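Local coordinates for protein 2,3-dihydroxybenzoate-AMP ligase (Mycobacterium smegmatis, PDB 5KEI) that belongs to the ANL superfamily of AMP-binding enzymes, built from a large N-terminal part and a small C-terminal domain, at residues N361-G366 and A447-V452; C500-F505 and P537-T542; D44-S49 and I200-A205; D246-V251 and T275-T280. All blocks are in the same frame, centred on the assembly; numbering follows the deposited sequence.

Contact 1. Residues N361-G366 and A447-V452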
loop_
_atom_site.group_PDB
_atom_site.type_symbol
_atom_site.label_atom_id
_atom_site.label_comp_id
_atom_site.label_asym_id
_atom_site.label_seq_id
_atom_site.Cartn_x
_atom_site.Cartn_y
_atom_site.Cartn_z
ATOM N N ASN A 361 -4.807 -7.017 -9.964
ATOM C CA ASN A 361 -5.620 -7.413 -11.115
ATOM C C ASN A 361 -5.423 -6.405 -12.226
ATOM O O ASN A 361 -5.609 -5.200 -12.017
ATOM C CB ASN A 361 -7.108 -7.511 -10.748
ATOM C CG ASN A 361 -7.363 -8.515 -9.667
ATOM O OD1 ASN A 361 -7.400 -9.715 -9.926
ATOM N ND2 ASN A 361 -7.525 -8.037 -8.430
ATOM N N TYR A 362 -5.007 -6.899 -13.389
ATOM C CA TYR A 362 -4.786 -6.068 -14.571
ATOM C C TYR A 362 -5.612 -6.576 -15.729
ATOM O O TYR A 362 -5.818 -7.785 -15.861
ATOM C CB TYR A 362 -3.336 -6.095 -15.052
ATOM C CG TYR A 362 -2.260 -5.596 -14.138
ATOM C CD1 TYR A 362 -1.833 -4.275 -14.190
ATOM C CD2 TYR A 362 -1.603 -6.462 -13.289
ATOM C CE1 TYR A 362 -0.816 -3.831 -13.376
ATOM C CE2 TYR A 362 -0.605 -6.020 -12.470
ATOM C CZ TYR A 362 -0.207 -4.711 -12.527
ATOM O OH TYR A 362 0.814 -4.292 -11.718
ATOM N N THR A 363 -6.033 -5.667 -16.594
ATOM C CA THR A 363 -6.406 -6.061 -17.939
ATOM C C THR A 363 -5.096 -6.280 -18.704
ATOM O O THR A 363 -4.075 -5.654 -18.405
ATOM C CB THR A 363 -7.296 -5.008 -18.628
ATOM O OG1 THR A 363 -6.759 -3.689 -18.421
ATOM C CG2 THR A 363 -8.696 -5.069 -18.069
ATOM N N ARG A 364 -5.105 -7.191 -19.663
ATOM C CA ARG A 364 -3.888 -7.458 -20.429
ATOM C C ARG A 364 -3.798 -6.514 -21.641
ATOM O O ARG A 364 -4.795 -5.892 -22.046
ATOM C CB ARG A 364 -3.835 -8.927 -20.855
ATOM C CG ARG A 364 -3.990 -9.951 -19.697
ATOM C CD ARG A 364 -3.239 -9.530 -18.431
ATOM N NE ARG A 364 -2.760 -10.647 -17.606
ATOM C CZ ARG A 364 -3.236 -10.963 -16.406
ATOM N NH1 ARG A 364 -4.224 -10.260 -15.872
ATOM N NH2 ARG A 364 -2.718 -11.986 -15.732
ATOM N N ILE A 365 -2.600 -6.380 -22.199
ATOM C CA ILE A 365 -2.329 -5.342 -23.196
ATOM C C ILE A 365 -3.133 -5.499 -24.495
ATOM O O ILE A 365 -3.642 -4.513 -25.045
ATOM C CB ILE A 365 -0.832 -5.281 -23.537
ATOM C CG1 ILE A 365 -0.044 -4.788 -22.326
ATOM C CG2 ILE A 365 -0.584 -4.351 -24.716
ATOM C CD1 ILE A 365 -0.521 -3.487 -21.792
ATOM N N GLY A 366 -3.301 -6.719 -24.984
ATOM C CA GLY A 366 -4.118 -6.859 -26.183
ATOM C C GLY A 366 -5.632 -6.952 -26.017
ATOM O O GLY A 366 -6.342 -7.146 -26.999
ATOM N N ALA A 447 -15.772 -13.132 -19.402
ATOM C CA ALA A 447 -15.489 -14.312 -18.587
ATOM C C ALA A 447 -14.040 -14.346 -18.105
ATOM O O ALA A 447 -13.118 -14.103 -18.876
ATOM C CB ALA A 447 -15.803 -15.577 -19.370
ATOM N N GLY A 448 -13.845 -14.665 -16.828
ATOM C CA GLY A 448 -12.507 -14.733 -16.256
ATOM C C GLY A 448 -12.108 -13.448 -15.551
ATOM O O GLY A 448 -11.169 -13.426 -14.747
ATOM N N TYR A 449 -12.830 -12.371 -15.843
ATOM C CA TYR A 449 -12.463 -11.066 -15.325
ATOM C C TYR A 449 -13.291 -10.673 -14.103
ATOM O O TYR A 449 -14.391 -11.186 -13.873
ATOM C CB TYR A 449 -12.561 -10.015 -16.440
ATOM C CG TYR A 449 -11.401 -10.148 -17.409
ATOM C CD1 TYR A 449 -10.255 -9.374 -17.259
ATOM C CD2 TYR A 449 -11.433 -11.090 -18.448
ATOM C CE1 TYR A 449 -9.165 -9.512 -18.125
ATOM C CE2 TYR A 449 -10.348 -11.244 -19.319
ATOM C CZ TYR A 449 -9.209 -10.452 -19.150
ATOM O OH TYR A 449 -8.126 -10.585 -20.008
ATOM N N LEU A 450 -12.717 -9.776 -13.313
ATOM C CA LEU A 450 -13.339 -9.262 -12.107
ATOM C C LEU A 450 -14.134 -7.985 -12.349
ATOM O O LEU A 450 -13.773 -7.178 -13.203
ATOM C CB LEU A 450 -12.268 -8.984 -11.054
ATOM C CG LEU A 450 -11.676 -10.196 -10.355
ATOM C CD1 LEU A 450 -10.707 -9.742 -9.264
ATOM C CD2 LEU A 450 -12.795 -11.046 -9.786
ATOM N N GLU A 451 -15.206 -7.795 -11.583
ATOM C CA GLU A 451 -15.809 -6.467 -11.453
ATOM C C GLU A 451 -15.984 -6.077 -9.989
ATOM O O GLU A 451 -16.542 -6.844 -9.204
ATOM C CB GLU A 451 -17.157 -6.387 -12.147
ATOM C CG GLU A 451 -17.816 -5.036 -11.921
ATOM C CD GLU A 451 -19.173 -4.912 -12.581
ATOM O OE1 GLU A 451 -19.883 -5.937 -12.679
ATOM O OE2 GLU A 451 -19.517 -3.790 -13.008
ATOM N N VAL A 452 -15.504 -4.887 -9.631
ATOM C CA VAL A 452 -15.616 -4.372 -8.266
ATOM C C VAL A 452 -16.936 -3.631 -8.122
ATOM O O VAL A 452 -17.210 -2.692 -8.879
ATOM C CB VAL A 452 -14.451 -3.413 -7.900
ATOM C CG1 VAL A 452 -14.680 -2.818 -6.543
ATOM C CG2 VAL A 452 -13.095 -4.132 -7.947
#
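The outer end of the Tyr449 ring meets Thr363 and Arg364. Its CG stands anti to the carbonyl carbon (chi1 -75°), which lays the ring beside segment 361-366. From CB through CG the side chain is still too distant to touch this segment. Contact starts at Tyr449 CE1, which lies 4.4 Å from Thr363 CA; that atom sits at the ring edge, near its plane. At the tip, Tyr449 OH lies 4.2 Å from Arg364 CG and forms weak hydrogen bonds with Asp367 and Arg378. A tyrosine suits the place: its ring is long enough to span the separation, and its hydroxyl gives the buried tip polar partners.

Arg364 bends at chi2 (-40°), and its guanidinium plane stands 85° from that of the ring. Arg364 NH1 donates to Tyr362 O at 2.9 Å in a bent bond; the oxygen lies in the guanidinium plane, but the donor is tilted from the carbonyl plane. Further bonds to Arg378 O and Pro379 O help to fix the flat group.

Leu450 CD1 lies over the flat amide of Asn361, 3.4 Å from OD1 and nearly as close to CG and ND2, with the side chains crossing at about a right angle. A methyl can rest on the amide face while ND2 keeps its bond to Phe353 O.

No hydrogen bond joins the segments. Edge strand 450-455 of a four-stranded antiparallel sheet here meets the region of strand 360-362 in the large mixed sheet, a junction between the smaller beta subdomain and a main sheet of the N-terminal part of ANL enzymes.

Contact 2. Residues C500-F505 and P537-T542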
loop_
_atom_site.group_PDB
_atom_site.type_symbol
_atom_site.label_atom_id
_atom_site.label_comp_id
_atom_site.label_asym_id
_atom_site.label_seq_id
_atom_site.Cartn_x
_atom_site.Cartn_y
_atom_site.Cartn_z
ATOM N N CYS A 500 -24.634 -2.889 20.566
ATOM C CA CYS A 500 -23.911 -3.584 21.620
ATOM C C CYS A 500 -22.451 -3.841 21.250
ATOM O O CYS A 500 -22.150 -4.564 20.284
ATOM C CB CYS A 500 -24.589 -4.901 21.969
ATOM S SG CYS A 500 -24.000 -5.511 23.549
ATOM N N ALA A 501 -21.550 -3.240 22.025
ATOM C CA ALA A 501 -20.114 -3.445 21.845
ATOM C C ALA A 501 -19.651 -4.645 22.651
ATOM O O ALA A 501 -19.517 -4.590 23.875
ATOM C CB ALA A 501 -19.319 -2.202 22.235
ATOM N N VAL A 502 -19.437 -5.736 21.937
ATOM C CA VAL A 502 -18.861 -6.935 22.498
ATOM C C VAL A 502 -17.338 -6.869 22.340
ATOM O O VAL A 502 -16.812 -6.885 21.231
ATOM C CB VAL A 502 -19.432 -8.196 21.816
ATOM C CG1 VAL A 502 -19.013 -9.428 22.580
ATOM C CG2 VAL A 502 -20.936 -8.102 21.752
ATOM N N VAL A 503 -16.637 -6.800 23.461
ATOM C CA VAL A 503 -15.220 -6.495 23.457
ATOM C C VAL A 503 -14.370 -7.582 24.135
ATOM O O VAL A 503 -14.752 -8.115 25.176
ATOM C CB VAL A 503 -14.978 -5.139 24.168
ATOM C CG1 VAL A 503 -13.474 -4.891 24.428
ATOM C CG2 VAL A 503 -15.608 -4.008 23.375
ATOM N N VAL A 504 -13.221 -7.906 23.540
ATOM C CA VAL A 504 -12.192 -8.679 24.235
ATOM C C VAL A 504 -11.148 -7.727 24.799
ATOM O O VAL A 504 -10.427 -7.076 24.041
ATOM C CB VAL A 504 -11.507 -9.689 23.315
ATOM C CG1 VAL A 504 -10.354 -10.393 24.047
ATOM C CG2 VAL A 504 -12.518 -10.680 22.790
ATOM N N PHE A 505 -11.070 -7.644 26.125
ATOM C CA PHE A 505 -10.167 -6.698 26.772
ATOM C C PHE A 505 -8.753 -7.215 26.884
ATOM O O PHE A 505 -8.509 -8.427 26.957
ATOM C CB PHE A 505 -10.652 -6.337 28.172
ATOM C CG PHE A 505 -11.808 -5.388 28.190
ATOM C CD1 PHE A 505 -11.634 -4.064 27.839
ATOM C CD2 PHE A 505 -13.069 -5.815 28.592
ATOM C CE1 PHE A 505 -12.697 -3.181 27.871
ATOM C CE2 PHE A 505 -14.136 -4.942 28.625
ATOM C CZ PHE A 505 -13.947 -3.621 28.264
ATOM N N PRO A 537 -14.192 -13.553 26.544
ATOM C CA PRO A 537 -12.783 -13.978 26.498
ATOM C C PRO A 537 -12.267 -14.096 25.055
ATOM O O PRO A 537 -11.057 -13.998 24.813
ATOM C CB PRO A 537 -12.799 -15.334 27.207
ATOM C CG PRO A 537 -14.201 -15.824 27.048
ATOM C CD PRO A 537 -15.069 -14.597 27.102
ATOM N N SER A 538 -13.192 -14.283 24.115
ATOM C CA SER A 538 -12.880 -14.242 22.688
ATOM C C SER A 538 -14.151 -14.074 21.851
ATOM O O SER A 538 -15.263 -14.297 22.333
ATOM C CB SER A 538 -12.121 -15.504 22.260
ATOM O OG SER A 538 -12.764 -16.673 22.738
ATOM N N LEU A 539 -13.982 -13.664 20.600
ATOM C CA LEU A 539 -15.121 -13.488 19.713
ATOM C C LEU A 539 -15.277 -14.690 18.790
ATOM O O LEU A 539 -14.296 -15.188 18.233
ATOM C CB LEU A 539 -14.979 -12.202 18.892
ATOM C CG LEU A 539 -14.897 -10.887 19.677
ATOM C CD1 LEU A 539 -14.702 -9.727 18.721
ATOM C CD2 LEU A 539 -16.139 -10.678 20.537
ATOM N N PRO A 540 -16.511 -15.188 18.657
ATOM C CA PRO A 540 -16.779 -16.218 17.653
ATOM C C PRO A 540 -16.534 -15.714 16.223
ATOM O O PRO A 540 -16.750 -14.534 15.924
ATOM C CB PRO A 540 -18.259 -16.556 17.878
ATOM C CG PRO A 540 -18.801 -15.442 18.740
ATOM C CD PRO A 540 -17.647 -14.998 19.570
ATOM N N THR A 541 -16.091 -16.623 15.356
ATOM C CA THR A 541 -15.754 -16.306 13.971
ATOM C C THR A 541 -16.361 -17.303 12.993
ATOM O O THR A 541 -16.601 -18.457 13.344
ATOM C CB THR A 541 -14.229 -16.289 13.756
ATOM O OG1 THR A 541 -13.665 -17.521 14.235
ATOM C CG2 THR A 541 -13.592 -15.107 14.477
ATOM N N THR A 542 -16.604 -16.858 11.765
ATOM C CA THR A 542 -16.971 -17.777 10.686
ATOM C C THR A 542 -15.730 -18.517 10.167
ATOM O O THR A 542 -14.601 -18.215 10.573
ATOM C CB THR A 542 -17.660 -17.041 9.516
ATOM O OG1 THR A 542 -16.748 -16.120 8.903
ATOM C CG2 THR A 542 -18.881 -16.286 10.008
#
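In the small C-terminal domain of this ANL enzyme, strand 498-505 runs in the middle of a three-stranded mixed sheet, and Leu539, in the loop that follows edge strand 532-535, folds over the sheet onto Val502 and Val504. These two valines point to the loop while Val503, between them, points away, as expected of a regular strand. The touching parts of the backbone run 124° apart, so the loop passes across the strand; no hydrogen bond joins the two and no strand pairing is added.

Val504 uses its two methyls separately. Its CG1, anti to the backbone N (chi1 175°), meets Pro537 O at 3.8 Å, whereas CG2, anti to the carbonyl carbon, rests 3.6 Å from Ser538 CA and 3.9 Å from Leu539 CG. Beta-branched valine suits an extended strand and offers two compact methyls to a crossing loop. The leucine is longer: its CB does not point straight at the strand, but the branched end comes nearer and extends the apolar patch from Val504 to Val502. Ala484 of strand 482-492 and Ile547 also touch Leu539, and Ile552 of helix 549-553 adds to the cluster at Val502. Pro537 and Ser538 lie at the surface and contribute mainly backbone atoms. The inner end of the cluster is the methyl pair Val502 CG1 and Leu539 CD2, 3.7 Å apart.

Contact 3. Residues D44-S49 and I200-A205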
loop_
_atom_site.group_PDB
_atom_site.type_symbol
_atom_site.label_atom_id
_atom_site.label_comp_id
_atom_site.label_asym_id
_atom_site.label_seq_id
_atom_site.Cartn_x
_atom_site.Cartn_y
_atom_site.Cartn_z
ATOM N N ASP A 44 15.549 -14.734 -5.431
ATOM C CA ASP A 44 16.627 -14.736 -4.439
ATOM C C ASP A 44 17.526 -13.501 -4.437
ATOM O O ASP A 44 18.570 -13.493 -3.766
ATOM C CB ASP A 44 17.492 -15.988 -4.632
ATOM C CG ASP A 44 16.684 -17.265 -4.560
ATOM O OD1 ASP A 44 15.828 -17.385 -3.650
ATOM O OD2 ASP A 44 16.888 -18.141 -5.424
ATOM N N GLN A 45 17.140 -12.472 -5.185
ATOM C CA GLN A 45 17.926 -11.250 -5.250
ATOM C C GLN A 45 17.283 -10.093 -4.459
ATOM O O GLN A 45 16.043 -9.942 -4.412
ATOM C CB GLN A 45 18.144 -10.845 -6.705
ATOM C CG GLN A 45 18.867 -11.904 -7.555
ATOM C CD GLN A 45 20.295 -12.170 -7.085
ATOM O OE1 GLN A 45 21.075 -11.237 -6.862
ATOM N NE2 GLN A 45 20.641 -13.449 -6.935
ATOM N N LEU A 46 18.138 -9.292 -3.830
ATOM C CA LEU A 46 17.698 -8.212 -2.960
ATOM C C LEU A 46 17.089 -7.100 -3.783
ATOM O O LEU A 46 17.482 -6.917 -4.932
ATOM C CB LEU A 46 18.864 -7.663 -2.133
ATOM C CG LEU A 46 19.498 -8.525 -1.025
ATOM C CD1 LEU A 46 20.470 -7.667 -0.247
ATOM C CD2 LEU A 46 18.478 -9.154 -0.085
ATOM N N LEU A 47 16.176 -6.337 -3.181
ATOM C CA LEU A 47 15.492 -5.264 -3.887
ATOM C C LEU A 47 16.471 -4.303 -4.565
ATOM O O LEU A 47 16.246 -3.908 -5.710
ATOM C CB LEU A 47 14.563 -4.485 -2.938
ATOM C CG LEU A 47 13.625 -3.422 -3.526
ATOM C CD1 LEU A 47 12.969 -3.895 -4.828
ATOM C CD2 LEU A 47 12.539 -3.013 -2.507
ATOM N N ASP A 48 17.551 -3.922 -3.879
ATOM C CA ASP A 48 18.446 -2.907 -4.440
ATOM C C ASP A 48 19.144 -3.416 -5.696
ATOM O O ASP A 48 19.746 -2.628 -6.416
ATOM C CB ASP A 48 19.533 -2.451 -3.452
ATOM C CG ASP A 48 20.647 -3.510 -3.250
ATOM O OD1 ASP A 48 20.379 -4.572 -2.646
ATOM O OD2 ASP A 48 21.789 -3.288 -3.744
ATOM N N SER A 49 19.088 -4.725 -5.942
ATOM C CA SER A 49 19.791 -5.314 -7.082
ATOM C C SER A 49 19.093 -4.967 -8.383
ATOM O O SER A 49 19.682 -5.111 -9.467
ATOM C CB SER A 49 19.894 -6.837 -6.957
ATOM O OG SER A 49 18.658 -7.440 -7.306
ATOM N N ILE A 200 25.987 -5.618 3.544
ATOM C CA ILE A 200 24.791 -6.155 4.189
ATOM C C ILE A 200 24.483 -7.532 3.627
ATOM O O ILE A 200 24.979 -7.897 2.572
ATOM C CB ILE A 200 23.539 -5.238 3.987
ATOM C CG1 ILE A 200 23.123 -5.213 2.509
ATOM C CG2 ILE A 200 23.785 -3.820 4.528
ATOM C CD1 ILE A 200 21.819 -4.471 2.236
ATOM N N ALA A 201 23.654 -8.290 4.328
ATOM C CA ALA A 201 23.152 -9.530 3.764
ATOM C C ALA A 201 21.785 -9.901 4.336
ATOM O O ALA A 201 21.658 -10.929 5.020
ATOM C CB ALA A 201 24.146 -10.650 3.991
ATOM N N PRO A 202 20.754 -9.079 4.041
ATOM C CA PRO A 202 19.387 -9.370 4.493
ATOM C C PRO A 202 18.890 -10.693 3.933
ATOM O O PRO A 202 19.378 -11.159 2.900
ATOM C CB PRO A 202 18.561 -8.210 3.924
ATOM C CG PRO A 202 19.539 -7.155 3.565
ATOM C CD PRO A 202 20.802 -7.875 3.197
ATOM N N ASP A 203 17.941 -11.300 4.632
ATOM C CA ASP A 203 17.214 -12.446 4.113
ATOM C C ASP A 203 16.267 -11.918 3.041
ATOM O O ASP A 203 15.474 -11.024 3.318
ATOM C CB ASP A 203 16.459 -13.132 5.243
ATOM C CG ASP A 203 15.793 -14.403 4.822
ATOM O OD1 ASP A 203 15.725 -14.682 3.608
ATOM O OD2 ASP A 203 15.309 -15.124 5.723
ATOM N N PRO A 204 16.367 -12.441 1.806
ATOM C CA PRO A 204 15.506 -11.919 0.741
ATOM C C PRO A 204 14.022 -12.257 0.967
ATOM O O PRO A 204 13.131 -11.592 0.417
ATOM C CB PRO A 204 16.069 -12.592 -0.522
ATOM C CG PRO A 204 16.786 -13.789 -0.038
ATOM C CD PRO A 204 17.366 -13.389 1.287
ATOM N N ALA A 205 13.760 -13.258 1.795
ATOM C CA ALA A 205 12.399 -13.562 2.203
ATOM C C ALA A 205 11.973 -12.775 3.467
ATOM O O ALA A 205 10.907 -13.029 4.022
ATOM C CB ALA A 205 12.247 -15.055 2.433
#
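Leu46 sets its CG anti to the carbonyl carbon (chi1 -69°), and chi2 (-172°) puts CD1 at the end of an extended chain that meets Ile200 and Pro202, with CD2 branching to Pro204. This is a loop-to-loop contact at the surface: Leu46, first residue of a type I beta turn that runs to Ser49 ahead of helix 49-57, packs on the loop before strand 207-212 of the seven-stranded sheet.

Leu46 CD1 packs 3.5 Å from Pro202 CD, the leucine crossing the proline at about a right angle, and lies 4.3 Å from Ile200 CD1. Leu46 CD2 lies 3.7 Å from Pro202 O and also reaches Pro204, 4.1 Å from its CA. Proline suits both places, since its rigid ring presents a firm apolar surface and spends no backbone N-H, in a loop that forms no hydrogen bond to its partner. His227, at the start of helix 227-240, touches both Leu46 and Pro202. Asp44 brings its backbone O near the Pro204 ring, while its carboxylate is engaged in a salt bridge with Arg37.

Hydrogen bonds within each loop probably help to hold its shape. Asp203 forms an Asx turn, its OD1 accepting from Ala205 N at 3.0 Å from above the carboxylate plane. In the other loop two donors of one serine grip a single carbonyl: Leu46 O takes Ser49 N at 2.9 Å and, in the carbonyl plane, Ser49 OG at 2.7 Å.

Contact 4. Residues D246-V251 and T275-T280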
loop_
_atom_site.group_PDB
_atom_site.type_symbol
_atom_site.label_atom_id
_atom_site.label_comp_id
_atom_site.label_asym_id
_atom_site.label_seq_id
_atom_site.Cartn_x
_atom_site.Cartn_y
_atom_site.Cartn_z
ATOM N N ASP A 246 12.718 1.229 -24.175
ATOM C CA ASP A 246 12.251 2.391 -24.932
ATOM C C ASP A 246 11.086 3.117 -24.246
ATOM O O ASP A 246 10.752 4.236 -24.615
ATOM C CB ASP A 246 11.815 1.978 -26.345
ATOM C CG ASP A 246 12.946 1.354 -27.156
ATOM O OD1 ASP A 246 14.098 1.858 -27.090
ATOM O OD2 ASP A 246 12.676 0.348 -27.859
ATOM N N ASP A 247 10.455 2.490 -23.260
ATOM C CA ASP A 247 9.325 3.156 -22.612
ATOM C C ASP A 247 9.808 4.287 -21.704
ATOM O O ASP A 247 10.912 4.244 -21.161
ATOM C CB ASP A 247 8.474 2.170 -21.808
ATOM C CG ASP A 247 7.600 1.305 -22.680
ATOM O OD1 ASP A 247 6.674 1.855 -23.317
ATOM O OD2 ASP A 247 7.830 0.073 -22.721
ATOM N N VAL A 248 8.964 5.300 -21.563
ATOM C CA VAL A 248 9.203 6.423 -20.662
ATOM C C VAL A 248 7.989 6.559 -19.747
ATOM O O VAL A 248 6.928 7.003 -20.184
ATOM C CB VAL A 248 9.449 7.734 -21.449
ATOM C CG1 VAL A 248 9.784 8.869 -20.512
ATOM C CG2 VAL A 248 10.576 7.526 -22.484
ATOM N N TYR A 249 8.134 6.135 -18.493
ATOM C CA TYR A 249 7.004 6.106 -17.550
ATOM C C TYR A 249 6.924 7.389 -16.721
ATOM O O TYR A 249 7.915 7.845 -16.158
ATOM C CB TYR A 249 7.113 4.878 -16.643
ATOM C CG TYR A 249 6.080 4.796 -15.544
ATOM C CD1 TYR A 249 4.795 4.335 -15.800
ATOM C CD2 TYR A 249 6.401 5.163 -14.234
ATOM C CE1 TYR A 249 3.838 4.258 -14.776
ATOM C CE2 TYR A 249 5.454 5.099 -13.206
ATOM C CZ TYR A 249 4.179 4.646 -13.484
ATOM O OH TYR A 249 3.251 4.568 -12.479
ATOM N N LEU A 250 5.740 7.981 -16.660
ATOM C CA LEU A 250 5.561 9.230 -15.928
ATOM C C LEU A 250 4.920 8.950 -14.581
ATOM O O LEU A 250 3.812 8.413 -14.512
ATOM C CB LEU A 250 4.711 10.208 -16.728
ATOM C CG LEU A 250 4.259 11.493 -16.031
ATOM C CD1 LEU A 250 5.395 12.518 -15.985
ATOM C CD2 LEU A 250 3.037 12.066 -16.720
ATOM N N VAL A 251 5.638 9.286 -13.516
ATOM C CA VAL A 251 5.150 9.125 -12.153
ATOM C C VAL A 251 4.296 10.324 -11.803
ATOM O O VAL A 251 4.808 11.385 -11.454
ATOM C CB VAL A 251 6.313 8.981 -11.156
ATOM C CG1 VAL A 251 5.793 8.881 -9.715
ATOM C CG2 VAL A 251 7.162 7.758 -11.525
ATOM N N THR A 275 13.068 4.587 -18.989
ATOM C CA THR A 275 13.209 5.876 -18.312
ATOM C C THR A 275 11.986 6.169 -17.434
ATOM O O THR A 275 10.846 5.893 -17.820
ATOM C CB THR A 275 13.396 7.026 -19.334
ATOM O OG1 THR A 275 14.471 6.708 -20.230
ATOM C CG2 THR A 275 13.676 8.359 -18.633
ATOM N N THR A 276 12.223 6.727 -16.252
ATOM C CA THR A 276 11.136 7.168 -15.391
ATOM C C THR A 276 11.202 8.682 -15.193
ATOM O O THR A 276 12.266 9.235 -14.898
ATOM C CB THR A 276 11.186 6.448 -14.025
ATOM O OG1 THR A 276 10.841 5.064 -14.203
ATOM C CG2 THR A 276 10.228 7.092 -13.041
ATOM N N VAL A 277 10.062 9.344 -15.364
ATOM C CA VAL A 277 9.945 10.794 -15.205
ATOM C C VAL A 277 9.051 11.167 -14.032
ATOM O O VAL A 277 7.882 10.819 -14.031
ATOM C CB VAL A 277 9.349 11.456 -16.458
ATOM C CG1 VAL A 277 9.167 12.930 -16.207
ATOM C CG2 VAL A 277 10.226 11.188 -17.699
ATOM N N PHE A 278 9.591 11.884 -13.047
ATOM C CA PHE A 278 8.813 12.364 -11.898
ATOM C C PHE A 278 8.182 13.729 -12.192
ATOM O O PHE A 278 8.802 14.572 -12.846
ATOM C CB PHE A 278 9.694 12.473 -10.646
ATOM C CG PHE A 278 10.225 11.156 -10.152
ATOM C CD1 PHE A 278 11.316 10.567 -10.754
ATOM C CD2 PHE A 278 9.626 10.511 -9.088
ATOM C CE1 PHE A 278 11.793 9.359 -10.312
ATOM C CE2 PHE A 278 10.110 9.295 -8.635
ATOM C CZ PHE A 278 11.190 8.723 -9.246
ATOM N N THR A 279 6.959 13.951 -11.713
ATOM C CA THR A 279 6.338 15.269 -11.825
ATOM C C THR A 279 5.604 15.647 -10.554
ATOM O O THR A 279 5.033 14.807 -9.864
ATOM C CB THR A 279 5.330 15.385 -13.019
ATOM O OG1 THR A 279 4.730 16.690 -13.002
ATOM C CG2 THR A 279 4.213 14.314 -12.949
ATOM N N THR A 280 5.621 16.939 -10.281
ATOM C CA THR A 280 5.031 17.533 -9.097
ATOM C C THR A 280 3.604 17.940 -9.405
ATOM O O THR A 280 2.756 18.096 -8.515
ATOM C CB THR A 280 5.867 18.761 -8.656
ATOM O OG1 THR A 280 7.170 18.318 -8.243
ATOM C CG2 THR A 280 5.205 19.514 -7.522
#
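The Phe278 ring carries Val251 CG2 over one face, and the Tyr249 ring has Thr276 OG1 at its edge, near the ring plane, 4.4 Å from CD2. Both rings lie on the same side of two neighbouring parallel strands, 248-251 and 275-278, in the nine-stranded mixed sheet. The chain between them includes helices 258-262 and 265-271, making a beta-alpha-beta crossover, and the second helix packs on Thr276.

Between the two rings, Val251 CG2 stands 3.5 Å from Thr276 CG2. On the side of Val248, Leu250 and Val277, Val248 CG1 meets Val277 CG2 at 3.7 Å, and Leu250 CD1 lies near both Val277 CG1 and Thr279 CG2. Beta-branched residues fit these extended strands. Tyr249 touches Ala298 and Ala300 of the next strand, and Phe278 touches Val64, Asn104 and Ala255.

The backbones are joined by the ladder of a parallel pair, their directions 24° apart. Tyr249 bonds with both N and O to the one neighbouring strand, to the residues flanking Thr276: its N donates to Thr275 O at 2.8 Å, and its O accepts from Val277 N at 2.7 Å in a nearly straight bond (175°). Thr275 N to Asp247 O opens the ladder, and Val251 N to Val277 O continues it. Asp247 ties its carboxylate to Arg324, Thr244 and Thr297. The last rung, Thr279 N to Val251 O, is weak at 3.4 Å; there Thr279 CG2, held between its own backbone N and carbonyl carbon, sits 3.3 Å from Val251 O.

How the contacts relate
Contacts 1 and 4 are buried and reach the same nine-stranded sheet, their centres about 25 Å apart, yet they differ in kind. Contact 4 joins two strands inside that sheet by backbone hydrogen bonds, whereas contact 1 sets the sheet against a different one without a hydrogen bond between the segments, through a tyrosine ring, a leucine methyl and the atoms they meet. Contacts 2 and 3 lie at the surface, each packing a leucine end on apolar and backbone atoms, but one places a loop over a strand and the other a loop beside a loop. Contact 2 belongs to the C-terminal domain, its centre about 49 Å from that of contact 4. No two of the four touch.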